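Local coordinates for ribosomal RNA small subunit methyltransferase D (Haemophilus influenzae, PDB 2IFT), which probably methylates the N2 atom of guanine 966 in the 16S rRNA of the assembled 30S particle, using S-adenosyl-L-methionine, at residues 57-60 with 66-69; 145-148 with 152-155; 157-162 with 173-178. One frame throughout, in Å; residues are numbered along the deposited sequence.

Contact 1 of 3, residues 57-60 with 66-69; sequences CLDG and SLGF
Asp59, the last residue of strand 56-59, reaches across to the first turn of helix 66-73, where its carboxylate accepts a hydrogen bond from the backbone of Gly68. The bond from Gly68 N to Asp59 OD2 is 3.1 Å long and clearly bent, with 135° at the hydrogen. The amide comes from above the carboxylate plane, 37° out of it. CG of Asp59 stands anti to the backbone N (chi1 -169°), which sends the acid off the strand end toward the helix. Aspartate suits the place because its short chain spans the gap to a helix start, where the first-turn amides have no carbonyl of a preceding turn to bond to. Glycine suits the other side, since with no side chain of its own it lets the oxygen come close to the backbone.

This buried part is tight. Outward from it the contact thins: Leu67, partly exposed, marks the looser side, crossing the acid at about a right angle and touching it through CB alone of its side-chain atoms, 3.7 Å from Asp59 OD2.

The short glycine-rich loop between the segments is consistent with the first conserved motif of Rossmann-like methyltransferases, which in relatives helps bind the cofactor. Strand 56-59 lies between strands 78-82 and 126-131, bonded to both; Asp59 and Leu67 also pack on Phe130, and helix 66-73 leads on to strand 78-82 in a beta-alpha-beta crossover.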
ATOM      1  N   CYS A  57       4.089  -4.850   4.723  1.00 20.50           N
ATOM      2  CA  CYS A  57       3.419  -4.053   3.708  1.00 17.97           C
ATOM      3  C   CYS A  57       4.265  -3.029   2.964  1.00 16.74           C
ATOM      4  O   CYS A  57       5.312  -2.572   3.436  1.00 14.64           O
ATOM      5  CB  CYS A  57       2.245  -3.319   4.343  1.00 17.37           C
ATOM      6  SG  CYS A  57       1.279  -4.356   5.444  1.00 21.24           S
ATOM      7  N   LEU A  58       3.756  -2.673   1.791  1.00 14.14           N
ATOM      8  CA  LEU A  58       4.346  -1.678   0.932  1.00 12.72           C
ATOM      9  C   LEU A  58       3.242  -0.676   0.599  1.00 11.84           C
ATOM     10  O   LEU A  58       2.185  -1.050   0.097  1.00  9.13           O
ATOM     11  CB  LEU A  58       4.858  -2.303  -0.371  1.00 12.93           C
ATOM     12  CG  LEU A  58       5.232  -1.258  -1.445  1.00 15.71           C
ATOM     13  CD1 LEU A  58       6.338  -0.347  -0.911  1.00 12.42           C
ATOM     14  CD2 LEU A  58       5.692  -1.945  -2.726  1.00 12.47           C
ATOM     15  N   ASP A  59       3.466   0.591   0.926  1.00 12.53           N
ATOM     16  CA  ASP A  59       2.509   1.626   0.583  1.00 13.32           C
ATOM     17  C   ASP A  59       3.281   2.270  -0.550  1.00 14.94           C
ATOM     18  O   ASP A  59       4.174   3.107  -0.327  1.00 15.35           O
ATOM     19  CB  ASP A  59       2.284   2.621   1.728  1.00 15.13           C
ATOM     20  CG  ASP A  59       1.090   3.538   1.460  1.00 16.75           C
ATOM     21  OD1 ASP A  59       0.726   3.691   0.278  1.00 20.12           O
ATOM     22  OD2 ASP A  59       0.520   4.113   2.407  1.00 20.90           O
ATOM     23  N   GLY A  60       2.944   1.829  -1.762  1.00 15.88           N
ATOM     24  CA  GLY A  60       3.621   2.255  -2.977  1.00 14.05           C
ATOM     25  C   GLY A  60       3.813   3.722  -3.253  1.00 13.84           C
ATOM     26  O   GLY A  60       4.897   4.138  -3.665  1.00 15.21           O
ATOM     27  N   SER A  66      -1.954   7.525   4.991  1.00 20.95           N
ATOM     28  CA  SER A  66      -3.184   6.983   5.560  1.00 21.87           C
ATOM     29  C   SER A  66      -3.254   5.451   5.521  1.00 22.79           C
ATOM     30  O   SER A  66      -3.452   4.802   6.558  1.00 24.20           O
ATOM     31  CB  SER A  66      -4.404   7.583   4.842  1.00 19.02           C
ATOM     32  N   LEU A  67      -3.097   4.867   4.339  1.00 21.90           N
ATOM     33  CA  LEU A  67      -3.154   3.406   4.217  1.00 21.27           C
ATOM     34  C   LEU A  67      -2.112   2.708   5.093  1.00 20.20           C
ATOM     35  O   LEU A  67      -2.439   1.788   5.857  1.00 19.04           O
ATOM     36  CB  LEU A  67      -2.955   2.985   2.760  1.00 21.50           C
ATOM     37  CG  LEU A  67      -4.073   3.405   1.798  1.00 26.60           C
ATOM     38  CD1 LEU A  67      -3.715   3.039   0.358  1.00 27.16           C
ATOM     39  CD2 LEU A  67      -5.369   2.726   2.209  1.00 27.13           C
ATOM     40  N   GLY A  68      -0.861   3.147   4.969  1.00 17.82           N
ATOM     41  CA  GLY A  68       0.224   2.561   5.739  1.00 17.28           C
ATOM     42  C   GLY A  68       0.082   2.727   7.241  1.00 16.92           C
ATOM     43  O   GLY A  68       0.320   1.787   8.007  1.00 13.86           O
ATOM     44  N   PHE A  69      -0.289   3.925   7.676  1.00 17.04           N
ATOM     45  CA  PHE A  69      -0.467   4.162   9.104  1.00 20.09           C
ATOM     46  C   PHE A  69      -1.588   3.257   9.595  1.00 21.99           C
ATOM     47  O   PHE A  69      -1.494   2.667  10.672  1.00 23.03           O
ATOM     48  CB  PHE A  69      -0.814   5.628   9.369  1.00 18.89           C
ATOM     49  CG  PHE A  69       0.346   6.567   9.182  1.00 17.98           C
ATOM     50  CD1 PHE A  69       0.222   7.698   8.392  1.00 17.87           C
ATOM     51  CD2 PHE A  69       1.558   6.323   9.808  1.00 19.63           C
ATOM     52  CE1 PHE A  69       1.292   8.571   8.226  1.00 18.25           C
ATOM     53  CE2 PHE A  69       2.632   7.190   9.647  1.00 19.45           C
ATOM     54  CZ  PHE A  69       2.498   8.315   8.854  1.00 17.59           C
TER

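Contact 2 of 3, residues 145-148 with 152-155; sequences SLLC and WLKP
The indole of Trp152 meets helix 139-149 edge-on: the carbonyl oxygens of Leu146 and Leu147 both lie near its plane, at the rim, with Leu146 O 3.5 Å from Trp152 CD1. Beyond the helix, Phe116 meets the ring with its plane inclined by about 35°, and His125 packs edge-to-face with it. This is a helix-to-strand turn of the Rossmann-like methyltransferase fold, in which the chain leaves helix 139-149 and within a few residues enters the short strand 153-154.

Tryptophan suits the corner because it combines a large apolar surface with one N-H, and NE1 gives that hydrogen to Leu117 O. The ring is set beside the helix end by a chi1 of -72°, with CG anti to the carbonyl carbon. Leucine supplies the apolar packing between helix and strand: Leu147 CD2 lies 3.8 Å from Trp152 CB, the two side chains crossing at about a right angle, and Leu147 CB lies 4.1 Å from Leu153 CD1. Both leucines also rest on Val129 of strand 126-131, so the turn is packed down on the central sheet.

Near the end of the helix, Leu147 O has two partners. Trp152 N makes a weak bond to Leu147 O, long at 3.3 Å but nearly straight (167°), and one water donates to Leu147 O while accepting from Leu153 N at 2.6 Å.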
ATOM      1  N   SER A 145       3.258  -4.447 -13.056  1.00 19.40           N
ATOM      2  CA  SER A 145       4.218  -5.165 -13.866  1.00 21.47           C
ATOM      3  C   SER A 145       5.534  -5.389 -13.129  1.00 18.63           C
ATOM      4  O   SER A 145       6.061  -6.493 -13.123  1.00 20.57           O
ATOM      5  CB  SER A 145       4.473  -4.401 -15.167  1.00 23.71           C
ATOM      6  OG  SER A 145       5.727  -4.768 -15.717  1.00 29.96           O
ATOM      7  N   LEU A 146       6.056  -4.347 -12.498  1.00 17.20           N
ATOM      8  CA  LEU A 146       7.316  -4.458 -11.771  1.00 15.94           C
ATOM      9  C   LEU A 146       7.224  -5.383 -10.548  1.00 17.07           C
ATOM     10  O   LEU A 146       8.131  -6.174 -10.292  1.00 14.23           O
ATOM     11  CB  LEU A 146       7.786  -3.068 -11.362  1.00 14.95           C
ATOM     12  CG  LEU A 146       8.068  -2.130 -12.548  1.00 17.84           C
ATOM     13  CD1 LEU A 146       8.304  -0.705 -12.050  1.00 12.49           C
ATOM     14  CD2 LEU A 146       9.283  -2.638 -13.332  1.00 14.00           C
ATOM     15  N   LEU A 147       6.140  -5.280  -9.786  1.00 18.11           N
ATOM     16  CA  LEU A 147       5.965  -6.153  -8.630  1.00 19.43           C
ATOM     17  C   LEU A 147       6.127  -7.597  -9.080  1.00 21.71           C
ATOM     18  O   LEU A 147       6.869  -8.367  -8.475  1.00 22.01           O
ATOM     19  CB  LEU A 147       4.572  -5.972  -8.016  1.00 17.41           C
ATOM     20  CG  LEU A 147       4.345  -4.743  -7.134  1.00 15.46           C
ATOM     21  CD1 LEU A 147       2.877  -4.654  -6.770  1.00 16.50           C
ATOM     22  CD2 LEU A 147       5.209  -4.834  -5.878  1.00 14.03           C
ATOM     23  N   CYS A 148       5.424  -7.953 -10.155  1.00 26.21           N
ATOM     24  CA  CYS A 148       5.472  -9.311 -10.708  1.00 29.76           C
ATOM     25  C   CYS A 148       6.819  -9.663 -11.311  1.00 29.48           C
ATOM     26  O   CYS A 148       7.378 -10.727 -11.053  1.00 28.93           O
ATOM     27  CB  CYS A 148       4.410  -9.482 -11.792  1.00 32.83           C
ATOM     28  SG  CYS A 148       2.785  -9.960 -11.188  1.00 48.51           S
ATOM     29  N   TRP A 152       8.837  -9.315  -5.975  1.00 13.88           N
ATOM     30  CA  TRP A 152       8.584  -8.522  -4.777  1.00 12.39           C
ATOM     31  C   TRP A 152       7.537  -9.110  -3.857  1.00 13.21           C
ATOM     32  O   TRP A 152       7.578  -8.903  -2.641  1.00  9.61           O
ATOM     33  CB  TRP A 152       8.108  -7.121  -5.150  1.00 12.60           C
ATOM     34  CG  TRP A 152       9.155  -6.256  -5.709  1.00 14.04           C
ATOM     35  CD1 TRP A 152       9.400  -6.015  -7.024  1.00 13.33           C
ATOM     36  CD2 TRP A 152      10.139  -5.527  -4.970  1.00 14.22           C
ATOM     37  NE1 TRP A 152      10.478  -5.180  -7.155  1.00 16.36           N
ATOM     38  CE2 TRP A 152      10.952  -4.864  -5.909  1.00 14.24           C
ATOM     39  CE3 TRP A 152      10.412  -5.373  -3.600  1.00 15.57           C
ATOM     40  CZ2 TRP A 152      12.026  -4.052  -5.529  1.00 15.36           C
ATOM     41  CZ3 TRP A 152      11.486  -4.564  -3.217  1.00 15.36           C
ATOM     42  CH2 TRP A 152      12.277  -3.913  -4.181  1.00 17.26           C
ATOM     43  N   LEU A 153       6.600  -9.834  -4.455  1.00 13.04           N
ATOM     44  CA  LEU A 153       5.487 -10.404  -3.730  1.00 15.80           C
ATOM     45  C   LEU A 153       5.658 -11.780  -3.169  1.00 19.34           C
ATOM     46  O   LEU A 153       6.141 -12.695  -3.828  1.00 20.07           O
ATOM     47  CB  LEU A 153       4.251 -10.399  -4.613  1.00 15.96           C
ATOM     48  CG  LEU A 153       3.868  -8.994  -5.077  1.00 18.76           C
ATOM     49  CD1 LEU A 153       2.722  -9.114  -6.048  1.00 18.69           C
ATOM     50  CD2 LEU A 153       3.492  -8.109  -3.883  1.00 15.67           C
ATOM     51  N   LYS A 154       5.224 -11.913  -1.929  1.00 21.94           N
ATOM     52  CA  LYS A 154       5.277 -13.177  -1.244  1.00 22.75           C
ATOM     53  C   LYS A 154       3.993 -13.899  -1.622  1.00 24.21           C
ATOM     54  O   LYS A 154       2.987 -13.267  -1.983  1.00 23.09           O
ATOM     55  CB  LYS A 154       5.369 -12.910   0.243  1.00 23.70           C
ATOM     56  CG  LYS A 154       6.589 -12.065   0.557  1.00 25.76           C
ATOM     57  CD  LYS A 154       6.696 -11.739   2.018  1.00 27.44           C
ATOM     58  CE  LYS A 154       6.458 -12.956   2.866  1.00 29.39           C
ATOM     59  NZ  LYS A 154       7.005 -12.729   4.218  1.00 32.58           N
ATOM     60  N   PRO A 155       4.004 -15.231  -1.556  1.00 25.13           N
ATOM     61  CA  PRO A 155       2.806 -15.986  -1.914  1.00 26.05           C
ATOM     62  C   PRO A 155       1.550 -15.526  -1.177  1.00 26.50           C
ATOM     63  O   PRO A 155       1.583 -15.229   0.016  1.00 26.17           O
ATOM     64  CB  PRO A 155       3.208 -17.436  -1.607  1.00 26.83           C
ATOM     65  CG  PRO A 155       4.267 -17.299  -0.530  1.00 27.49           C
ATOM     66  CD  PRO A 155       5.063 -16.120  -1.044  1.00 28.03           C
TER
HETATM   67  O   HOH W   1       6.473 -10.956  -6.847  1.00 27.95           O

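Contact 3 of 3, residues 157-162 with 173-178; sequences ALIYVE and ENWTLL
Ile159 lies against one face of the indole of Trp175, two side chains from strands that are not neighbours in the sheet. Strand 186-193 runs between them, antiparallel to both, as in the strand order of class I methyltransferases. The CA atoms of Ile159 and Trp175 are therefore 9.3 Å apart, and the side chains must bridge the gap.

Starting at the strand, Ile159 CB is already in contact, 3.9 Å from Trp175 CZ3. CG1 comes next and carries the main interaction: it sits over the face of the six-membered ring, 3.6 Å from Trp175 CH2 and offset toward the rim. Its line to the ring centroid is 23° off the normal, a CH-pi contact. The other branch, CG2, lies on the same side of the ring, just outside the rim, 3.9 Å from Trp175 CH2. The tip, CD1, turns up off the ring and packs against Leu153, 3.6 Å from its CD2. A chi1 of -46° places CG1 anti to the carbonyl carbon, and this lets both branches of the beta-branched residue meet the ring at once.

Tryptophan offers a wide flat surface, long enough to extend over the intervening strand, where it also meets the ring of Tyr191; Ile144 and Cys148 of helix 139-149 add to its packing. On the opposite face of the sheet a second, smaller touch joins the same strands: Leu158 CD2 lies 4.2 Å from Leu178 CD1, and both leucines pack against helix 39-52.

No hydrogen bond links the two segments. Cohesion between them thus comes from dispersion and the hydrophobic effect, with a modest CH-pi component, and depends on the fit of surfaces more than on the direction of any bond.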
ATOM      1  N   ALA A 157       0.025 -12.766  -1.389  1.00 20.52           N
ATOM      2  CA  ALA A 157       0.003 -11.347  -1.069  1.00 20.13           C
ATOM      3  C   ALA A 157      -1.241 -10.749  -1.694  1.00 18.77           C
ATOM      4  O   ALA A 157      -1.675 -11.188  -2.764  1.00 16.48           O
ATOM      5  CB  ALA A 157       1.243 -10.658  -1.629  1.00 20.59           C
ATOM      6  N   LEU A 158      -1.821  -9.772  -1.002  1.00 18.19           N
ATOM      7  CA  LEU A 158      -3.006  -9.064  -1.477  1.00 19.02           C
ATOM      8  C   LEU A 158      -2.527  -7.749  -2.061  1.00 17.72           C
ATOM      9  O   LEU A 158      -1.638  -7.109  -1.502  1.00 18.56           O
ATOM     10  CB  LEU A 158      -3.965  -8.786  -0.320  1.00 20.41           C
ATOM     11  CG  LEU A 158      -4.386 -10.047   0.433  1.00 23.47           C
ATOM     12  CD1 LEU A 158      -5.327  -9.680   1.570  1.00 23.42           C
ATOM     13  CD2 LEU A 158      -5.053 -11.013  -0.532  1.00 24.85           C
ATOM     14  N   ILE A 159      -3.091  -7.356  -3.196  1.00 18.18           N
ATOM     15  CA  ILE A 159      -2.693  -6.107  -3.830  1.00 18.61           C
ATOM     16  C   ILE A 159      -3.905  -5.221  -3.990  1.00 19.75           C
ATOM     17  O   ILE A 159      -4.878  -5.579  -4.662  1.00 19.73           O
ATOM     18  CB  ILE A 159      -2.074  -6.318  -5.228  1.00 20.25           C
ATOM     19  CG1 ILE A 159      -1.048  -7.447  -5.178  1.00 18.25           C
ATOM     20  CG2 ILE A 159      -1.399  -5.011  -5.703  1.00 17.47           C
ATOM     21  CD1 ILE A 159       0.061  -7.174  -4.229  1.00 24.26           C
ATOM     22  N   TYR A 160      -3.839  -4.066  -3.345  1.00 20.63           N
ATOM     23  CA  TYR A 160      -4.905  -3.090  -3.391  1.00 21.53           C
ATOM     24  C   TYR A 160      -4.552  -2.054  -4.447  1.00 22.26           C
ATOM     25  O   TYR A 160      -3.445  -1.502  -4.463  1.00 22.10           O
ATOM     26  CB  TYR A 160      -5.054  -2.436  -2.023  1.00 23.47           C
ATOM     27  CG  TYR A 160      -6.105  -1.366  -1.985  1.00 27.18           C
ATOM     28  CD1 TYR A 160      -5.788  -0.039  -2.259  1.00 27.55           C
ATOM     29  CD2 TYR A 160      -7.425  -1.682  -1.695  1.00 28.55           C
ATOM     30  CE1 TYR A 160      -6.763   0.948  -2.240  1.00 31.65           C
ATOM     31  CE2 TYR A 160      -8.410  -0.705  -1.678  1.00 32.46           C
ATOM     32  CZ  TYR A 160      -8.073   0.611  -1.950  1.00 33.93           C
ATOM     33  OH  TYR A 160      -9.045   1.591  -1.923  1.00 37.82           O
ATOM     34  N   VAL A 161      -5.496  -1.793  -5.334  1.00 22.35           N
ATOM     35  CA  VAL A 161      -5.262  -0.845  -6.404  1.00 22.51           C
ATOM     36  C   VAL A 161      -6.453   0.075  -6.602  1.00 22.73           C
ATOM     37  O   VAL A 161      -7.602  -0.356  -6.566  1.00 21.41           O
ATOM     38  CB  VAL A 161      -4.972  -1.587  -7.731  1.00 22.28           C
ATOM     39  CG1 VAL A 161      -4.724  -0.587  -8.853  1.00 22.24           C
ATOM     40  CG2 VAL A 161      -3.775  -2.512  -7.552  1.00 21.38           C
ATOM     41  N   GLU A 162      -6.157   1.352  -6.787  1.00 23.92           N
ATOM     42  CA  GLU A 162      -7.177   2.354  -7.025  1.00 28.32           C
ATOM     43  C   GLU A 162      -6.836   2.974  -8.359  1.00 29.14           C
ATOM     44  O   GLU A 162      -5.733   3.477  -8.553  1.00 31.15           O
ATOM     45  CB  GLU A 162      -7.157   3.417  -5.941  1.00 30.06           C
ATOM     46  CG  GLU A 162      -7.677   2.939  -4.609  1.00 35.12           C
ATOM     47  CD  GLU A 162      -7.785   4.067  -3.613  1.00 37.19           C
ATOM     48  OE1 GLU A 162      -8.220   3.812  -2.475  1.00 36.78           O
ATOM     49  OE2 GLU A 162      -7.430   5.212  -3.974  1.00 39.97           O
ATOM     50  N   GLU A 173      -1.521 -12.662 -15.093  1.00 35.86           N
ATOM     51  CA  GLU A 173      -2.046 -14.022 -15.007  1.00 37.41           C
ATOM     52  C   GLU A 173      -1.771 -14.870 -13.767  1.00 36.82           C
ATOM     53  O   GLU A 173      -2.435 -15.885 -13.573  1.00 36.09           O
ATOM     54  CB  GLU A 173      -1.625 -14.809 -16.228  1.00 40.05           C
ATOM     55  CG  GLU A 173      -0.157 -14.925 -16.390  1.00 43.28           C
ATOM     56  CD  GLU A 173       0.150 -16.064 -17.301  1.00 46.98           C
ATOM     57  OE1 GLU A 173      -0.314 -16.015 -18.461  1.00 49.13           O
ATOM     58  OE2 GLU A 173       0.824 -17.017 -16.859  1.00 47.12           O
ATOM     59  N   ASN A 174      -0.804 -14.492 -12.940  1.00 36.01           N
ATOM     60  CA  ASN A 174      -0.514 -15.265 -11.727  1.00 34.44           C
ATOM     61  C   ASN A 174      -1.291 -14.631 -10.565  1.00 32.23           C
ATOM     62  O   ASN A 174      -1.047 -14.916  -9.382  1.00 32.38           O
ATOM     63  CB  ASN A 174       0.994 -15.241 -11.459  1.00 38.18           C
ATOM     64  CG  ASN A 174       1.580 -13.850 -11.616  1.00 43.20           C
ATOM     65  OD1 ASN A 174       1.082 -13.048 -12.419  1.00 46.66           O
ATOM     66  ND2 ASN A 174       2.645 -13.553 -10.868  1.00 45.35           N
ATOM     67  N   TRP A 175      -2.235 -13.762 -10.922  1.00 28.24           N
ATOM     68  CA  TRP A 175      -3.064 -13.070  -9.937  1.00 26.62           C
ATOM     69  C   TRP A 175      -4.544 -13.408 -10.102  1.00 26.18           C
ATOM     70  O   TRP A 175      -4.974 -13.842 -11.170  1.00 27.07           O
ATOM     71  CB  TRP A 175      -2.891 -11.554 -10.066  1.00 22.26           C
ATOM     72  CG  TRP A 175      -1.586 -11.022  -9.547  1.00 21.41           C
ATOM     73  CD1 TRP A 175      -0.441 -11.731  -9.324  1.00 19.28           C
ATOM     74  CD2 TRP A 175      -1.267  -9.646  -9.276  1.00 22.00           C
ATOM     75  NE1 TRP A 175       0.571 -10.888  -8.937  1.00 22.88           N
ATOM     76  CE2 TRP A 175       0.096  -9.605  -8.897  1.00 21.76           C
ATOM     77  CE3 TRP A 175      -1.998  -8.450  -9.316  1.00 20.55           C
ATOM     78  CZ2 TRP A 175       0.745  -8.405  -8.565  1.00 21.79           C
ATOM     79  CZ3 TRP A 175      -1.348  -7.255  -8.985  1.00 22.03           C
ATOM     80  CH2 TRP A 175       0.011  -7.245  -8.613  1.00 20.11           C
ATOM     81  N   THR A 176      -5.322 -13.224  -9.039  1.00 24.55           N
ATOM     82  CA  THR A 176      -6.760 -13.471  -9.114  1.00 22.19           C
ATOM     83  C   THR A 176      -7.414 -12.210  -8.590  1.00 19.56           C
ATOM     84  O   THR A 176      -6.971 -11.652  -7.587  1.00 18.88           O
ATOM     85  CB  THR A 176      -7.225 -14.653  -8.215  1.00 23.94           C
ATOM     86  OG1 THR A 176      -6.302 -15.743  -8.326  1.00 27.58           O
ATOM     87  CG2 THR A 176      -8.608 -15.139  -8.658  1.00 25.84           C
ATOM     88  N   LEU A 177      -8.457 -11.754  -9.271  1.00 18.69           N
ATOM     89  CA  LEU A 177      -9.175 -10.563  -8.843  1.00 19.26           C
ATOM     90  C   LEU A 177     -10.232 -10.988  -7.824  1.00 20.05           C
ATOM     91  O   LEU A 177     -11.169 -11.717  -8.156  1.00 19.64           O
ATOM     92  CB  LEU A 177      -9.845  -9.893 -10.042  1.00 19.16           C
ATOM     93  CG  LEU A 177     -10.660  -8.652  -9.668  1.00 21.32           C
ATOM     94  CD1 LEU A 177      -9.717  -7.614  -9.073  1.00 19.14           C
ATOM     95  CD2 LEU A 177     -11.394  -8.095 -10.892  1.00 20.68           C
ATOM     96  N   LEU A 178     -10.074 -10.540  -6.582  1.00 21.15           N
ATOM     97  CA  LEU A 178     -11.006 -10.899  -5.516  1.00 20.84           C
ATOM     98  C   LEU A 178     -12.166  -9.924  -5.375  1.00 21.77           C
ATOM     99  O   LEU A 178     -13.295 -10.339  -5.187  1.00 23.71           O
ATOM    100  CB  LEU A 178     -10.259 -11.005  -4.187  1.00 20.08           C
ATOM    101  CG  LEU A 178      -9.057 -11.955  -4.169  1.00 21.97           C
ATOM    102  CD1 LEU A 178      -8.504 -12.021  -2.759  1.00 19.80           C
ATOM    103  CD2 LEU A 178      -9.471 -13.358  -4.646  1.00 22.14           C
TER

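Overall arrangement
Followed from the N terminus, the three contacts come in series, and none nests within or crosses another. Contact 1 closes the short loop from strand 56-59 into helix 66-73, near the middle of the central sheet. Contact 2 closes the tight turn from helix 139-149 into strand 153-154; contact 3 then spans the longer link from strand 157-164 to the edge strand 175-183. Contacts 2 and 3 touch, for Cys148 and Leu153 both pack on Trp175, tying helix, turn and sheet edge into one packed cluster. Contact 1 touches neither, its centre about 16 Å from theirs although the nearest atoms come to about 4 and 5 Å; it shares the sheet with contact 3.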